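Local coordinates for CBS domain-containing protein (PDB 2YZQ) that is of unknown function but binds S-adenosylmethionine in a cleft between paired CBS domains, and so may act as a sensor of that ligand, at residues N156-P161 with S251-P256; E88-R93 with R269-L274; S137-G142 with L160-S165; T176-D181 with A224-R229. All blocks are in the same frame, centred on the assembly; numbering follows the deposited sequence.

Contact 1: residues N156-P161 with S251-P256; sequences NSMALP and SIEQLP. With SAM (S-adenosylmethionine), chain B.
Ala159 and Gln254 meet where two strands approach beside the S-adenosylmethionine pocket between paired CBS domains. No direct hydrogen bond joins 156-161 to 251-256; the contact is made by packing, one water and the ligand. In the packing, Ala159 CB rests 3.5 Å from Gln254 NE2, while Ser157 OG comes alongside CG of the same glutamine. Met158 SD lies 3.3 Å from Glu253 CD. The two proline rings meet at a slant through their CG atoms, 4.1 Å between Pro161 CG and Pro256 CG. Among the polar links, a water accepts from Met158 N and donates to Gln254 OE1 at 2.6 Å, bridging the segments. Ser157 OG turns back to accept from Ala159 N in an ST turn, a nearly straight bond (174°). The ligand is gripped chiefly by the second segment: its N donates to Glu253 OE2 at 2.7 Å, and its adenine N6 to the Gln254 carbonyl O at 3.0 Å. Gln254 NE2 adds a weak bond to N7; the chain bends at chi2, and the amide rotation (chi3 -59°) points NE2 at N7 and OE1 at the water. Ser251, the C-prime residue of the Schellman motif that ends helix 240-250, leads into strand 254-259. Strand 263-269 pairs with 254-259, strand 169-174 flanks 159-163, and Ala159 and Pro256 both pack on Ile172.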
# COMPACT_ATOMS: atom_id res chain seq x y z
N ASN A 156 10.03 -3.17 2.16
CA ASN A 156 8.69 -3.73 2.08
C ASN A 156 7.67 -2.60 2.19
O ASN A 156 6.46 -2.83 2.28
CB ASN A 156 8.45 -4.80 3.16
CG ASN A 156 8.64 -4.28 4.58
OD1 ASN A 156 8.26 -3.16 4.90
ND2 ASN A 156 9.21 -5.11 5.44
N SER A 157 8.17 -1.36 2.17
CA SER A 157 7.31 -0.19 2.24
C SER A 157 7.47 0.65 0.98
O SER A 157 8.49 0.60 0.30
CB SER A 157 7.66 0.68 3.45
OG SER A 157 6.84 1.83 3.50
N MET A 158 6.43 1.42 0.67
CA MET A 158 6.47 2.28 -0.50
C MET A 158 7.32 3.52 -0.24
O MET A 158 7.66 4.24 -1.17
CB MET A 158 5.05 2.71 -0.88
CG MET A 158 4.18 1.55 -1.32
SD MET A 158 2.58 2.15 -1.87
CE MET A 158 3.04 2.93 -3.40
N ALA A 159 7.67 3.75 1.02
CA ALA A 159 8.47 4.92 1.36
C ALA A 159 9.58 4.64 2.36
O ALA A 159 9.50 3.70 3.15
CB ALA A 159 7.58 6.02 1.91
N LEU A 160 10.61 5.48 2.31
CA LEU A 160 11.74 5.38 3.22
C LEU A 160 11.77 6.57 4.17
O LEU A 160 11.86 7.71 3.72
CB LEU A 160 13.07 5.40 2.45
CG LEU A 160 13.45 4.26 1.52
CD1 LEU A 160 14.69 4.65 0.71
CD2 LEU A 160 13.72 3.01 2.35
N PRO A 161 11.65 6.32 5.48
CA PRO A 161 11.71 7.46 6.40
C PRO A 161 13.16 7.94 6.26
O PRO A 161 14.07 7.13 6.08
CB PRO A 161 11.47 6.82 7.76
CG PRO A 161 10.58 5.65 7.44
CD PRO A 161 11.21 5.10 6.18
N SER A 251 -3.34 10.67 1.38
CA SER A 251 -3.11 9.71 0.30
C SER A 251 -1.73 9.08 0.42
O SER A 251 -0.96 9.04 -0.54
CB SER A 251 -3.25 10.39 -1.07
OG SER A 251 -4.60 10.77 -1.31
N ILE A 252 -1.43 8.60 1.62
CA ILE A 252 -0.15 7.96 1.88
C ILE A 252 -0.40 6.54 2.39
O ILE A 252 -1.39 6.28 3.08
CB ILE A 252 0.67 8.76 2.91
CG1 ILE A 252 -0.18 9.03 4.16
CG2 ILE A 252 1.16 10.07 2.28
CD1 ILE A 252 0.49 9.93 5.19
N GLU A 253 0.51 5.63 2.06
CA GLU A 253 0.37 4.23 2.44
C GLU A 253 1.10 3.83 3.72
O GLU A 253 1.04 2.67 4.12
CB GLU A 253 0.85 3.34 1.30
CG GLU A 253 0.06 3.52 -0.01
CD GLU A 253 0.63 4.59 -0.92
OE1 GLU A 253 1.44 5.44 -0.47
OE2 GLU A 253 0.26 4.60 -2.11
N GLN A 254 1.78 4.77 4.37
CA GLN A 254 2.51 4.44 5.59
C GLN A 254 2.85 5.65 6.45
O GLN A 254 3.10 6.74 5.94
CB GLN A 254 3.82 3.72 5.24
CG GLN A 254 4.81 4.58 4.45
CD GLN A 254 4.34 4.87 3.04
OE1 GLN A 254 4.11 3.95 2.26
NE2 GLN A 254 4.22 6.15 2.70
N LEU A 255 2.87 5.43 7.76
CA LEU A 255 3.22 6.48 8.71
C LEU A 255 4.32 5.98 9.64
O LEU A 255 4.20 4.92 10.24
CB LEU A 255 2.04 6.88 9.60
CG LEU A 255 0.89 7.74 9.06
CD1 LEU A 255 0.14 7.01 7.98
CD2 LEU A 255 -0.04 8.10 10.22
N PRO A 256 5.43 6.73 9.73
CA PRO A 256 6.49 6.28 10.64
C PRO A 256 5.89 6.28 12.05
O PRO A 256 5.06 7.13 12.38
CB PRO A 256 7.54 7.37 10.48
CG PRO A 256 7.42 7.75 9.04
CD PRO A 256 5.91 7.79 8.83
N SAM B . 1.61 5.61 -4.18
CA SAM B . 1.02 6.95 -4.25
C SAM B . 1.13 7.49 -5.67
O SAM B . 0.47 8.46 -6.01
OXT SAM B . 1.86 6.95 -6.48
CB SAM B . 1.77 7.87 -3.28
CG SAM B . 0.91 9.10 -2.97
SD SAM B . 1.65 10.05 -1.61
CE SAM B . 0.59 11.53 -1.68
C5' SAM B . 3.26 10.61 -2.23
C4' SAM B . 3.77 11.75 -1.35
O4' SAM B . 3.47 11.47 0.04
C3' SAM B . 5.30 11.90 -1.46
O3' SAM B . 5.63 13.30 -1.54
C2' SAM B . 5.80 11.27 -0.15
O2' SAM B . 7.08 11.78 0.22
C1' SAM B . 4.67 11.66 0.81
N9 SAM B . 4.61 10.82 2.01
C8 SAM B . 4.62 9.45 2.10
N7 SAM B . 4.42 9.09 3.34
C5 SAM B . 4.41 10.21 4.12
C6 SAM B . 4.33 10.48 5.52
N6 SAM B . 4.25 9.45 6.44
N1 SAM B . 4.33 11.76 5.93
C2 SAM B . 4.46 12.78 5.08
N3 SAM B . 4.51 12.58 3.76
C4 SAM B . 4.52 11.32 3.26
O HOH W 1 4.20 1.33 2.59

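Contact 2: residues E88-R93 with R269-L274; sequences EYDYRR and RDFDLL
At the junction of two CBS domains, the turn after helix 79-89 meets the short helix that follows strand 263-269, and a two-pronged salt bridge between Arg92 and Asp270 ties them together. The arginine comes end-on: NH2 donates to Asp270 OD2 at 2.7 Å and NH1 to Asp270 OD1 at 3.1 Å, both nearly straight. The nitrogens approach on the syn side but about 30° off the carboxylate plane, while the oxygens lie almost in the guanidinium plane; the two planes are turned 28° apart. Arg92 reaches its partner through a bend at chi3 (61°), which swings the guanidinium across to the helix start. Asp270 also packs on Val109 and Ile113 of helix 109-117, and Glu253 of the ligand pocket touches Arg92.

The Phe271 ring packs against the 90-91 backbone and the Asp90 carboxylate. The backbone oxygen of Tyr91 meets the ring edge at CE1, 3.6 Å away, while the Asp90 carboxylate stands almost perpendicular to the ring near CE2. Arg269 is held separately, gripped side-on by Asp272, with Phe271 CB over one guanidinium face. One further link runs through solvent: a water donates to Asp90 OD1 at 2.6 Å and accepts from Arg269 NH1 at 3.0 Å.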
# COMPACT_ATOMS: atom_id res chain seq x y z
N GLU A 88 -1.34 -13.49 2.68
CA GLU A 88 -0.76 -14.76 2.25
C GLU A 88 0.07 -14.65 0.97
O GLU A 88 1.14 -15.25 0.87
CB GLU A 88 -1.88 -15.79 2.05
CG GLU A 88 -1.41 -17.10 1.42
CD GLU A 88 -2.54 -18.10 1.26
OE1 GLU A 88 -3.59 -17.73 0.71
OE2 GLU A 88 -2.37 -19.26 1.69
N TYR A 89 -0.43 -13.89 0.01
CA TYR A 89 0.28 -13.73 -1.26
C TYR A 89 1.08 -12.44 -1.32
O TYR A 89 1.71 -12.14 -2.33
CB TYR A 89 -0.72 -13.77 -2.42
CG TYR A 89 -1.63 -14.97 -2.39
CD1 TYR A 89 -1.11 -16.27 -2.40
CD2 TYR A 89 -3.01 -14.82 -2.34
CE1 TYR A 89 -1.94 -17.38 -2.36
CE2 TYR A 89 -3.86 -15.93 -2.29
CZ TYR A 89 -3.32 -17.20 -2.30
OH TYR A 89 -4.15 -18.30 -2.26
N ASP A 90 1.06 -11.68 -0.23
CA ASP A 90 1.77 -10.41 -0.18
C ASP A 90 1.41 -9.62 -1.43
O ASP A 90 2.28 -9.08 -2.12
CB ASP A 90 3.28 -10.63 -0.09
CG ASP A 90 4.06 -9.34 0.12
OD1 ASP A 90 3.61 -8.50 0.93
OD2 ASP A 90 5.12 -9.17 -0.52
N TYR A 91 0.11 -9.58 -1.73
CA TYR A 91 -0.40 -8.88 -2.90
C TYR A 91 -1.41 -7.85 -2.40
O TYR A 91 -2.16 -8.11 -1.47
CB TYR A 91 -1.05 -9.88 -3.85
CG TYR A 91 -1.22 -9.37 -5.27
CD1 TYR A 91 -0.12 -8.95 -6.02
CD2 TYR A 91 -2.48 -9.31 -5.86
CE1 TYR A 91 -0.28 -8.48 -7.32
CE2 TYR A 91 -2.65 -8.84 -7.15
CZ TYR A 91 -1.55 -8.42 -7.88
OH TYR A 91 -1.72 -7.95 -9.15
N ARG A 92 -1.42 -6.68 -3.03
CA ARG A 92 -2.28 -5.58 -2.60
C ARG A 92 -3.71 -5.53 -3.12
O ARG A 92 -4.40 -4.53 -2.94
CB ARG A 92 -1.59 -4.25 -2.92
CG ARG A 92 -0.27 -4.06 -2.18
CD ARG A 92 0.42 -2.77 -2.61
NE ARG A 92 -0.38 -1.58 -2.33
CZ ARG A 92 -0.56 -1.07 -1.11
NH1 ARG A 92 0.01 -1.64 -0.05
NH2 ARG A 92 -1.32 0.01 -0.96
N ARG A 93 -4.17 -6.60 -3.75
CA ARG A 93 -5.54 -6.60 -4.23
C ARG A 93 -6.07 -7.99 -4.46
O ARG A 93 -5.30 -8.95 -4.58
CB ARG A 93 -5.65 -5.79 -5.53
CG ARG A 93 -4.95 -6.42 -6.72
CD ARG A 93 -4.90 -5.45 -7.89
NE ARG A 93 -4.18 -4.23 -7.55
CZ ARG A 93 -2.90 -4.18 -7.19
NH1 ARG A 93 -2.18 -5.30 -7.12
NH2 ARG A 93 -2.33 -3.03 -6.89
N ARG A 269 2.20 0.49 8.01
CA ARG A 269 1.84 0.50 6.60
C ARG A 269 0.37 0.14 6.49
O ARG A 269 -0.20 -0.46 7.41
CB ARG A 269 2.64 -0.55 5.82
CG ARG A 269 4.17 -0.43 5.93
CD ARG A 269 4.82 -1.64 5.27
NE ARG A 269 4.44 -2.86 5.97
CZ ARG A 269 4.46 -4.08 5.43
NH1 ARG A 269 4.85 -4.25 4.17
NH2 ARG A 269 4.09 -5.13 6.15
N ASP A 270 -0.25 0.49 5.37
CA ASP A 270 -1.65 0.15 5.17
C ASP A 270 -1.78 -1.37 5.23
O ASP A 270 -2.74 -1.91 5.78
CB ASP A 270 -2.18 0.70 3.82
CG ASP A 270 -1.25 0.42 2.63
OD1 ASP A 270 -0.32 -0.41 2.74
OD2 ASP A 270 -1.48 1.03 1.56
N PHE A 271 -0.78 -2.06 4.69
CA PHE A 271 -0.76 -3.52 4.66
C PHE A 271 -0.76 -4.11 6.07
O PHE A 271 -1.29 -5.19 6.30
CB PHE A 271 0.49 -3.99 3.90
CG PHE A 271 0.33 -5.35 3.27
CD1 PHE A 271 -0.50 -5.52 2.16
CD2 PHE A 271 1.02 -6.45 3.76
CE1 PHE A 271 -0.64 -6.76 1.56
CE2 PHE A 271 0.88 -7.71 3.16
CZ PHE A 271 0.05 -7.86 2.06
N ASP A 272 -0.17 -3.39 7.02
CA ASP A 272 -0.10 -3.87 8.40
C ASP A 272 -1.46 -3.80 9.07
O ASP A 272 -1.75 -4.58 9.98
CB ASP A 272 0.91 -3.04 9.20
CG ASP A 272 2.33 -3.25 8.73
OD1 ASP A 272 2.74 -4.41 8.59
OD2 ASP A 272 3.04 -2.24 8.50
N LEU A 273 -2.30 -2.87 8.62
CA LEU A 273 -3.63 -2.73 9.20
C LEU A 273 -4.52 -3.92 8.85
O LEU A 273 -5.49 -4.19 9.56
CB LEU A 273 -4.25 -1.41 8.72
CG LEU A 273 -3.53 -0.17 9.24
CD1 LEU A 273 -4.20 1.09 8.70
CD2 LEU A 273 -3.55 -0.16 10.76
N LEU A 274 -4.17 -4.64 7.79
CA LEU A 274 -4.95 -5.81 7.39
C LEU A 274 -4.94 -6.86 8.50
O LEU A 274 -5.88 -7.64 8.65
CB LEU A 274 -4.38 -6.42 6.11
CG LEU A 274 -4.40 -5.56 4.85
CD1 LEU A 274 -3.71 -6.30 3.72
CD2 LEU A 274 -5.83 -5.20 4.47
O HOH W 2 4.82 -6.69 2.41

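Contact 3: residues S137-G142 with L160-S165; sequences SIVWEG and LPVVDS
Strands 139-140 and 159-163 run parallel, Val139 N donating to Pro161 O (3.1 Å), Val163 N to Val139 O and Glu141 N to Val163 O (2.9 Å). They belong to the beta-alpha-beta unit completed by helix 145-153. On the face toward that helix, Val139 and Val162 lie side by side pointing the same way, CG1 to CG2 at 3.9 Å, and Val139 CG1 also reaches Leu160 CD1. Trp140 and Val163 occupy the other face, where the Ile138 and Val163 side chains cross at about a right angle, CD1 touching CG1. With CG anti to the backbone N (chi1 174°), the Trp140 ring reaches past the end of the strand, its CD1 edge 3.2 Å from Val163 O and NE1 near Ser165; Gly142 N sits over one ring face. Glu141 CB presses on Val162 CG1 at 3.5 Å, and its OE2 accepts a hydrogen bond from a water at 2.7 Å. That water accepts from both Trp140 NE1 and Ser165 N. A leucine replacing Glu141 would probably leave this water without its acceptor and weaken its bridge between the indole and the Ser165 backbone. The chemistry thus divides: apolar contacts along the paired strands, and beyond Val163 a single water serving two N-H donors that cannot bond each other.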
# COMPACT_ATOMS: atom_id res chain seq x y z
N SER A 137 13.08 0.00 6.88
CA SER A 137 14.20 0.43 6.04
C SER A 137 14.20 1.96 6.05
O SER A 137 13.16 2.58 5.80
CB SER A 137 14.02 -0.06 4.61
OG SER A 137 14.10 -1.47 4.56
N ILE A 138 15.35 2.56 6.34
CA ILE A 138 15.44 4.02 6.39
C ILE A 138 16.64 4.48 5.58
O ILE A 138 17.41 3.67 5.08
CB ILE A 138 15.60 4.52 7.84
CG1 ILE A 138 16.94 4.06 8.42
CG2 ILE A 138 14.46 3.97 8.69
CD1 ILE A 138 17.20 4.57 9.85
N VAL A 139 16.80 5.79 5.44
CA VAL A 139 17.94 6.28 4.68
C VAL A 139 18.40 7.61 5.24
O VAL A 139 17.57 8.43 5.61
CB VAL A 139 17.60 6.43 3.17
CG1 VAL A 139 16.56 7.53 2.97
CG2 VAL A 139 18.86 6.72 2.38
N TRP A 140 19.71 7.81 5.32
CA TRP A 140 20.25 9.07 5.81
C TRP A 140 20.03 10.13 4.73
O TRP A 140 20.21 9.86 3.54
CB TRP A 140 21.74 8.92 6.12
CG TRP A 140 22.41 10.21 6.48
CD1 TRP A 140 21.97 11.14 7.38
CD2 TRP A 140 23.64 10.71 5.96
NE1 TRP A 140 22.86 12.19 7.45
CE2 TRP A 140 23.89 11.95 6.59
CE3 TRP A 140 24.56 10.23 5.02
CZ2 TRP A 140 25.03 12.72 6.31
CZ3 TRP A 140 25.69 10.99 4.75
CH2 TRP A 140 25.91 12.22 5.38
N GLU A 141 19.66 11.34 5.14
CA GLU A 141 19.38 12.41 4.19
C GLU A 141 20.55 12.74 3.26
O GLU A 141 20.35 13.30 2.18
CB GLU A 141 18.93 13.67 4.93
CG GLU A 141 20.02 14.34 5.76
CD GLU A 141 19.48 15.46 6.63
OE1 GLU A 141 18.56 16.18 6.17
OE2 GLU A 141 19.97 15.63 7.76
N GLY A 142 21.77 12.39 3.66
CA GLY A 142 22.92 12.67 2.82
C GLY A 142 23.22 11.60 1.79
O GLY A 142 24.16 11.73 1.02
N LEU A 160 10.61 5.48 2.31
CA LEU A 160 11.74 5.38 3.22
C LEU A 160 11.77 6.57 4.17
O LEU A 160 11.86 7.71 3.72
CB LEU A 160 13.07 5.40 2.45
CG LEU A 160 13.45 4.26 1.52
CD1 LEU A 160 14.69 4.65 0.71
CD2 LEU A 160 13.72 3.01 2.35
N PRO A 161 11.65 6.32 5.48
CA PRO A 161 11.71 7.46 6.40
C PRO A 161 13.16 7.94 6.26
O PRO A 161 14.07 7.13 6.08
CB PRO A 161 11.47 6.82 7.76
CG PRO A 161 10.58 5.65 7.44
CD PRO A 161 11.21 5.10 6.18
N VAL A 162 13.38 9.25 6.34
CA VAL A 162 14.73 9.80 6.22
C VAL A 162 15.20 10.33 7.56
O VAL A 162 14.45 10.97 8.28
CB VAL A 162 14.76 10.95 5.18
CG1 VAL A 162 16.18 11.46 5.02
CG2 VAL A 162 14.22 10.46 3.85
N VAL A 163 16.46 10.05 7.90
CA VAL A 163 17.00 10.50 9.18
C VAL A 163 18.24 11.37 9.01
O VAL A 163 18.88 11.36 7.96
CB VAL A 163 17.37 9.29 10.07
CG1 VAL A 163 16.12 8.45 10.34
CG2 VAL A 163 18.44 8.44 9.39
N ASP A 164 18.57 12.14 10.05
CA ASP A 164 19.77 12.96 9.98
C ASP A 164 20.97 12.11 10.41
O ASP A 164 20.84 10.91 10.65
CB ASP A 164 19.64 14.23 10.84
CG ASP A 164 19.43 13.94 12.32
OD1 ASP A 164 19.71 12.82 12.79
OD2 ASP A 164 19.00 14.87 13.03
N SER A 165 22.13 12.74 10.52
CA SER A 165 23.35 12.03 10.88
C SER A 165 23.32 11.37 12.26
O SER A 165 24.14 10.51 12.55
CB SER A 165 24.55 12.97 10.79
OG SER A 165 24.44 14.03 11.72
O HOH W 3 22.38 14.74 8.61

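Contact 4: residues T176-D181 with A224-R229; sequences TDLLRD and AEIMTR. With SAM (S-adenosylmethionine), chain B.
The ribose end of the S-adenosylmethionine pocket is built here, with Arg180 spanning from 176-181 to Ile226 and Thr228. Asp177 clasps the ribose diol: SAM O3' donates to OD1 and SAM O2' to OD2, both at 2.6 Å. Thr228 OG1 comes from the other segment and donates to SAM O2' at 2.7 Å. Behind it, the extended Arg180 chain delivers its guanidinium end-on, NH1 and NH2 both donating to Thr228 OG1 (3.0 and 3.1 Å), with the oxygen tilted a little from the guanidinium plane. NH1 also donates to Ile226 O at 2.8 Å, arriving from above the carbonyl plane. Asp177 OD1 lies over the guanidinium face, a purely ionic pairing that could polarise both groups and keep the carboxylate charged. A valine in place of Thr228 would probably leave Arg180 without the oxygen its two nitrogens share and SAM O2' without a donor. Away from the sugar, Ile226 packs its CD1 against Leu178 CD2 at 4.0 Å, and both touch Leu145 of helix 145-153. An aspartate bonding both ribose hydroxyls, partnered by a threonine, is characteristic of adenosyl-ligand sites in CBS-domain pairs.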
# COMPACT_ATOMS: atom_id res chain seq x y z
N THR A 176 7.30 8.69 -6.12
CA THR A 176 6.75 9.90 -6.72
C THR A 176 7.61 11.14 -6.50
O THR A 176 7.54 12.10 -7.27
CB THR A 176 5.32 10.20 -6.19
OG1 THR A 176 5.40 10.70 -4.85
CG2 THR A 176 4.48 8.93 -6.21
N ASP A 177 8.43 11.13 -5.45
CA ASP A 177 9.29 12.28 -5.17
C ASP A 177 10.40 12.46 -6.19
O ASP A 177 11.01 13.52 -6.27
CB ASP A 177 9.87 12.17 -3.75
CG ASP A 177 8.80 12.29 -2.69
OD1 ASP A 177 7.86 13.09 -2.89
OD2 ASP A 177 8.90 11.60 -1.65
N LEU A 178 10.67 11.42 -6.97
CA LEU A 178 11.70 11.50 -7.99
C LEU A 178 11.34 12.58 -9.01
O LEU A 178 12.22 13.19 -9.62
CB LEU A 178 11.85 10.16 -8.71
CG LEU A 178 12.50 9.02 -7.92
CD1 LEU A 178 12.40 7.73 -8.71
CD2 LEU A 178 13.96 9.36 -7.64
N LEU A 179 10.04 12.82 -9.19
CA LEU A 179 9.58 13.82 -10.15
C LEU A 179 9.86 15.24 -9.67
O LEU A 179 9.59 16.20 -10.39
CB LEU A 179 8.08 13.66 -10.44
CG LEU A 179 7.66 12.50 -11.35
CD1 LEU A 179 8.07 11.17 -10.75
CD2 LEU A 179 6.15 12.55 -11.53
N ARG A 180 10.39 15.38 -8.46
CA ARG A 180 10.72 16.70 -7.94
C ARG A 180 12.09 17.12 -8.43
O ARG A 180 12.52 18.26 -8.21
CB ARG A 180 10.71 16.70 -6.41
CG ARG A 180 9.33 16.65 -5.78
CD ARG A 180 9.46 16.40 -4.29
NE ARG A 180 8.18 16.46 -3.60
CZ ARG A 180 8.00 16.12 -2.33
NH1 ARG A 180 9.03 15.68 -1.62
NH2 ARG A 180 6.81 16.22 -1.76
N ASP A 181 12.79 16.20 -9.09
CA ASP A 181 14.12 16.50 -9.61
C ASP A 181 14.00 17.14 -10.99
O ASP A 181 13.64 16.48 -11.96
CB ASP A 181 14.95 15.22 -9.71
CG ASP A 181 16.42 15.50 -9.95
OD1 ASP A 181 16.74 16.35 -10.81
OD2 ASP A 181 17.26 14.86 -9.28
N ALA A 224 18.08 14.22 0.27
CA ALA A 224 17.53 15.35 1.00
C ALA A 224 16.92 16.36 0.03
O ALA A 224 15.97 17.06 0.37
CB ALA A 224 18.64 16.02 1.82
N GLU A 225 17.47 16.42 -1.19
CA GLU A 225 16.99 17.36 -2.20
C GLU A 225 15.60 17.09 -2.76
O GLU A 225 15.02 17.95 -3.42
CB GLU A 225 18.00 17.45 -3.35
CG GLU A 225 19.25 18.26 -3.02
CD GLU A 225 20.19 18.41 -4.21
OE1 GLU A 225 19.69 18.54 -5.35
OE2 GLU A 225 21.42 18.41 -4.00
N ILE A 226 15.05 15.90 -2.53
CA ILE A 226 13.72 15.59 -3.04
C ILE A 226 12.77 15.06 -1.96
O ILE A 226 11.62 14.74 -2.25
CB ILE A 226 13.76 14.56 -4.19
CG1 ILE A 226 14.29 13.22 -3.67
CG2 ILE A 226 14.62 15.08 -5.33
CD1 ILE A 226 14.08 12.06 -4.63
N MET A 227 13.24 14.98 -0.73
CA MET A 227 12.41 14.44 0.34
C MET A 227 11.32 15.37 0.86
O MET A 227 11.40 16.60 0.72
CB MET A 227 13.29 14.00 1.51
CG MET A 227 13.83 15.15 2.35
SD MET A 227 14.84 14.55 3.71
CE MET A 227 15.21 16.08 4.57
N THR A 228 10.29 14.77 1.45
CA THR A 228 9.19 15.51 2.06
C THR A 228 9.64 15.74 3.51
O THR A 228 9.92 14.78 4.24
CB THR A 228 7.89 14.68 2.04
OG1 THR A 228 7.48 14.46 0.68
CG2 THR A 228 6.79 15.39 2.81
N ARG A 229 9.71 17.00 3.93
CA ARG A 229 10.17 17.32 5.28
C ARG A 229 9.14 17.23 6.39
O ARG A 229 9.49 16.92 7.53
CB ARG A 229 10.83 18.70 5.28
CG ARG A 229 12.10 18.74 4.44
CD ARG A 229 12.69 20.13 4.35
NE ARG A 229 13.87 20.14 3.48
CZ ARG A 229 15.05 19.65 3.82
NH1 ARG A 229 15.23 19.12 5.03
NH2 ARG A 229 16.06 19.68 2.96
N SAM B . 1.61 5.61 -4.18
CA SAM B . 1.02 6.95 -4.25
C SAM B . 1.13 7.49 -5.67
O SAM B . 0.47 8.46 -6.01
OXT SAM B . 1.86 6.95 -6.48
CB SAM B . 1.77 7.87 -3.28
CG SAM B . 0.91 9.10 -2.97
SD SAM B . 1.65 10.05 -1.61
CE SAM B . 0.59 11.53 -1.68
C5' SAM B . 3.26 10.61 -2.23
C4' SAM B . 3.77 11.75 -1.35
O4' SAM B . 3.47 11.47 0.04
C3' SAM B . 5.30 11.90 -1.46
O3' SAM B . 5.63 13.30 -1.54
C2' SAM B . 5.80 11.27 -0.15
O2' SAM B . 7.08 11.78 0.22
C1' SAM B . 4.67 11.66 0.81
N9 SAM B . 4.61 10.82 2.01
C8 SAM B . 4.62 9.45 2.10
N7 SAM B . 4.42 9.09 3.34
C5 SAM B . 4.41 10.21 4.12
C6 SAM B . 4.33 10.48 5.52
N6 SAM B . 4.25 9.45 6.44
N1 SAM B . 4.33 11.76 5.93
C2 SAM B . 4.46 12.78 5.08
N3 SAM B . 4.51 12.58 3.76
C4 SAM B . 4.52 11.32 3.26
O HOH W 4 18.12 16.51 -6.59

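Contacts 1 and 4 hold different parts of one ligand: contact 1 its two ends, adenine and amino group, contact 4 the ribose between. Contacts 1 and 2 lie near the middle of the chain, the first buried and the second partly so, while contacts 3 and 4 lie farther out and are partly buried. Contact 2 joins a different CBS domain to this pair and combines a salt bridge with packing of a phenylalanine ring; it touches contact 1 directly, Glu253 O lying 2.8 Å from Asp270 N. Contact 3 shares Leu160 and Pro161 with contact 1 and, unlike the others, is made by regular strand-to-strand backbone bonds. It also meets contact 4, where Val162 packs on Met227.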